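Local coordinates for natural cytotoxicity triggering receptor 2 (Homo sapiens, PDB 1HKF), which acts as a cytotoxicity-activating receptor that may help activated natural killer cells lyse tumour cells, here represented by its extracellular immunoglobulin domain, at residues 18-23 and 115-120. Residues are numbered along the deposited sequence; the frame is centred on the assembly and turned at random.
Sequences QVLQSV and VRFYLV
Gln18 to Ser22 pairs in parallel with Arg116 to Val120, the A'-G pairing characteristic of V-set immunoglobulin domains, which adds an N-terminal strand to the edge of a sheet otherwise antiparallel. Five backbone hydrogen bonds zip the strands together: Gln18 N to Arg116 O, Tyr118 N to Gln18 O, Leu20 N to Tyr118 O (2.6 Å), Val120 N to Leu20 O and Ser22 N to Val120 O (2.9 Å). Carbonyl oxygens in this ladder also receive weaker CA-H...O contacts, as Tyr118 O does from Val19 CA at 3.3 Å.

Apolar packing differs between the faces. Leu20, Phe117 and Leu119 point into the sandwich, where Leu28 and Val30 of strand 28-33 meet them; their apolar side chains suit this buried side. Leu20 sets CG beside its backbone N (chi1 -60°), and its CD1 reaches Phe117 CD2 at 3.8 Å, while Leu119 CD1 lies 4.1 Å from Leu20 CB. On the other face, partly exposed Val19 touches Tyr118 CB through CG2; beta-branched valine fits an extended strand.

One water bridge extends the polar network at the start of the pairing. Gln18 suits this partly exposed end: its extended chain carries Gln18 NE2 past Val115 CG1 to a water, which in turn donates to Arg116 O at 2.7 Å.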
ATOM      1  N   GLN A  18       9.873  -7.397   9.847  1.00 34.46           N
ATOM      2  CA  GLN A  18       8.437  -7.277   9.950  1.00 33.54           C
ATOM      3  C   GLN A  18       7.906  -7.862   8.622  1.00 32.66           C
ATOM      4  O   GLN A  18       8.461  -7.610   7.536  1.00 32.19           O
ATOM      5  CB  GLN A  18       8.070  -5.844  10.131  1.00 34.84           C
ATOM      6  CG  GLN A  18       8.365  -5.435  11.547  1.00 41.01           C
ATOM      7  CD  GLN A  18       8.139  -3.969  11.780  1.00 43.55           C
ATOM      8  OE1 GLN A  18       7.027  -3.534  12.105  1.00 45.06           O
ATOM      9  NE2 GLN A  18       9.200  -3.181  11.597  1.00 46.17           N
ATOM     10  N   VAL A  19       6.878  -8.694   8.725  1.00 32.07           N
ATOM     11  CA  VAL A  19       6.323  -9.378   7.550  1.00 30.65           C
ATOM     12  C   VAL A  19       5.304  -8.587   6.787  1.00 28.03           C
ATOM     13  O   VAL A  19       4.341  -8.133   7.338  1.00 28.50           O
ATOM     14  CB  VAL A  19       5.730 -10.743   7.956  1.00 29.57           C
ATOM     15  CG1 VAL A  19       4.945 -11.389   6.770  1.00 28.79           C
ATOM     16  CG2 VAL A  19       6.866 -11.646   8.357  1.00 26.55           C
ATOM     17  N   LEU A  20       5.548  -8.373   5.514  1.00 28.09           N
ATOM     18  CA  LEU A  20       4.551  -7.647   4.702  1.00 29.36           C
ATOM     19  C   LEU A  20       4.060  -8.693   3.708  1.00 27.17           C
ATOM     20  O   LEU A  20       4.846  -9.421   3.148  1.00 28.08           O
ATOM     21  CB  LEU A  20       5.216  -6.506   3.933  1.00 28.56           C
ATOM     22  CG  LEU A  20       5.901  -5.471   4.838  1.00 28.09           C
ATOM     23  CD1 LEU A  20       6.280  -4.329   3.966  1.00 26.19           C
ATOM     24  CD2 LEU A  20       4.966  -4.972   5.928  1.00 26.34           C
ATOM     25  N   GLN A  21       2.777  -8.737   3.446  1.00 27.23           N
ATOM     26  CA  GLN A  21       2.269  -9.780   2.543  1.00 27.36           C
ATOM     27  C   GLN A  21       1.225  -9.235   1.578  1.00 25.85           C
ATOM     28  O   GLN A  21       0.308  -8.538   1.991  1.00 22.99           O
ATOM     29  CB  GLN A  21       1.646 -10.913   3.395  1.00 26.83           C
ATOM     30  CG  GLN A  21       0.916 -11.968   2.591  1.00 30.67           C
ATOM     31  CD  GLN A  21       0.657 -13.301   3.365  1.00 33.19           C
ATOM     32  OE1 GLN A  21       0.935 -13.429   4.595  1.00 28.89           O
ATOM     33  NE2 GLN A  21       0.130 -14.294   2.637  1.00 29.78           N
ATOM     34  N   SER A  22       1.336  -9.580   0.306  1.00 25.87           N
ATOM     35  CA  SER A  22       0.313  -9.126  -0.642  1.00 28.74           C
ATOM     36  C   SER A  22       0.220 -10.171  -1.753  1.00 29.17           C
ATOM     37  O   SER A  22       0.751 -11.259  -1.605  1.00 30.89           O
ATOM     38  CB  SER A  22       0.705  -7.784  -1.269  1.00 30.96           C
ATOM     39  OG  SER A  22      -0.389  -7.190  -1.950  1.00 32.76           O
ATOM     40  N   VAL A  23      -0.449  -9.836  -2.858  1.00 27.67           N
ATOM     41  CA  VAL A  23      -0.588 -10.753  -3.970  1.00 25.95           C
ATOM     42  C   VAL A  23      -0.160 -10.086  -5.241  1.00 25.29           C
ATOM     43  O   VAL A  23      -0.150  -8.859  -5.334  1.00 26.92           O
ATOM     44  CB  VAL A  23      -2.044 -11.319  -4.091  1.00 27.88           C
ATOM     45  CG1 VAL A  23      -2.383 -12.115  -2.818  1.00 26.05           C
ATOM     46  CG2 VAL A  23      -3.063 -10.230  -4.305  1.00 25.00           C
ATOM     47  N   VAL A 115      15.138  -0.339   8.930  1.00 34.97           N
ATOM     48  CA  VAL A 115      14.096  -1.273   9.352  1.00 33.13           C
ATOM     49  C   VAL A 115      14.095  -2.399   8.331  1.00 33.70           C
ATOM     50  O   VAL A 115      14.120  -2.157   7.122  1.00 33.45           O
ATOM     51  CB  VAL A 115      12.709  -0.592   9.414  1.00 33.77           C
ATOM     52  CG1 VAL A 115      11.651  -1.576   9.923  1.00 32.23           C
ATOM     53  CG2 VAL A 115      12.772   0.619  10.359  1.00 29.71           C
ATOM     54  N   ARG A 116      14.119  -3.634   8.832  1.00 32.88           N
ATOM     55  CA  ARG A 116      14.128  -4.812   7.977  1.00 31.82           C
ATOM     56  C   ARG A 116      12.688  -5.320   7.820  1.00 30.91           C
ATOM     57  O   ARG A 116      11.900  -5.329   8.799  1.00 28.97           O
ATOM     58  CB  ARG A 116      14.971  -5.921   8.600  1.00 31.33           C
ATOM     59  CG  ARG A 116      15.382  -6.990   7.627  1.00 30.76           C
ATOM     60  CD  ARG A 116      15.945  -8.234   8.353  1.00 30.86           C
ATOM     61  NE  ARG A 116      16.721  -9.068   7.419  1.00 30.42           N
ATOM     62  CZ  ARG A 116      16.898 -10.377   7.574  1.00 31.00           C
ATOM     63  NH1 ARG A 116      16.371 -10.991   8.632  1.00 28.54           N
ATOM     64  NH2 ARG A 116      17.550 -11.085   6.649  1.00 29.58           N
ATOM     65  N   PHE A 117      12.363  -5.742   6.593  1.00 28.96           N
ATOM     66  CA  PHE A 117      11.013  -6.243   6.288  1.00 28.92           C
ATOM     67  C   PHE A 117      11.154  -7.521   5.516  1.00 27.86           C
ATOM     68  O   PHE A 117      12.173  -7.717   4.847  1.00 27.24           O
ATOM     69  CB  PHE A 117      10.225  -5.264   5.396  1.00 26.18           C
ATOM     70  CG  PHE A 117       9.917  -3.949   6.053  1.00 28.72           C
ATOM     71  CD1 PHE A 117      10.803  -2.867   5.939  1.00 26.89           C
ATOM     72  CD2 PHE A 117       8.768  -3.790   6.789  1.00 26.34           C
ATOM     73  CE1 PHE A 117      10.506  -1.646   6.579  1.00 26.85           C
ATOM     74  CE2 PHE A 117       8.489  -2.579   7.419  1.00 29.27           C
ATOM     75  CZ  PHE A 117       9.366  -1.510   7.309  1.00 25.84           C
ATOM     76  N   TYR A 118      10.151  -8.388   5.641  1.00 27.62           N
ATOM     77  CA  TYR A 118      10.106  -9.614   4.830  1.00 29.71           C
ATOM     78  C   TYR A 118       8.808  -9.480   3.969  1.00 28.50           C
ATOM     79  O   TYR A 118       7.667  -9.403   4.521  1.00 28.15           O
ATOM     80  CB  TYR A 118      10.013 -10.891   5.668  1.00 33.22           C
ATOM     81  CG  TYR A 118      10.243 -12.114   4.788  1.00 37.78           C
ATOM     82  CD1 TYR A 118      11.455 -12.306   4.158  1.00 42.01           C
ATOM     83  CD2 TYR A 118       9.259 -13.034   4.548  1.00 40.62           C
ATOM     84  CE1 TYR A 118      11.673 -13.382   3.305  1.00 44.98           C
ATOM     85  CE2 TYR A 118       9.479 -14.141   3.691  1.00 43.21           C
ATOM     86  CZ  TYR A 118      10.674 -14.295   3.084  1.00 43.68           C
ATOM     87  OH  TYR A 118      10.926 -15.346   2.238  1.00 46.13           O
ATOM     88  N   LEU A 119       8.997  -9.354   2.656  1.00 27.01           N
ATOM     89  CA  LEU A 119       7.859  -9.231   1.716  1.00 25.67           C
ATOM     90  C   LEU A 119       7.529 -10.586   1.174  1.00 25.42           C
ATOM     91  O   LEU A 119       8.397 -11.284   0.628  1.00 23.57           O
ATOM     92  CB  LEU A 119       8.178  -8.370   0.486  1.00 25.59           C
ATOM     93  CG  LEU A 119       7.045  -8.178  -0.576  1.00 25.14           C
ATOM     94  CD1 LEU A 119       5.853  -7.459   0.027  1.00 24.86           C
ATOM     95  CD2 LEU A 119       7.543  -7.334  -1.722  1.00 24.88           C
ATOM     96  N   VAL A 120       6.266 -10.946   1.337  1.00 25.82           N
ATOM     97  CA  VAL A 120       5.770 -12.194   0.815  1.00 28.65           C
ATOM     98  C   VAL A 120       4.728 -11.878  -0.249  1.00 27.70           C
ATOM     99  O   VAL A 120       3.702 -11.251   0.022  1.00 25.54           O
ATOM    100  CB  VAL A 120       5.155 -13.028   1.905  1.00 29.90           C
ATOM    101  CG1 VAL A 120       4.655 -14.357   1.289  1.00 31.34           C
ATOM    102  CG2 VAL A 120       6.252 -13.344   2.954  1.00 32.40           C
TER
HETATM  103  O   HOH W   1      11.763  -4.898  11.478  1.00 34.33           O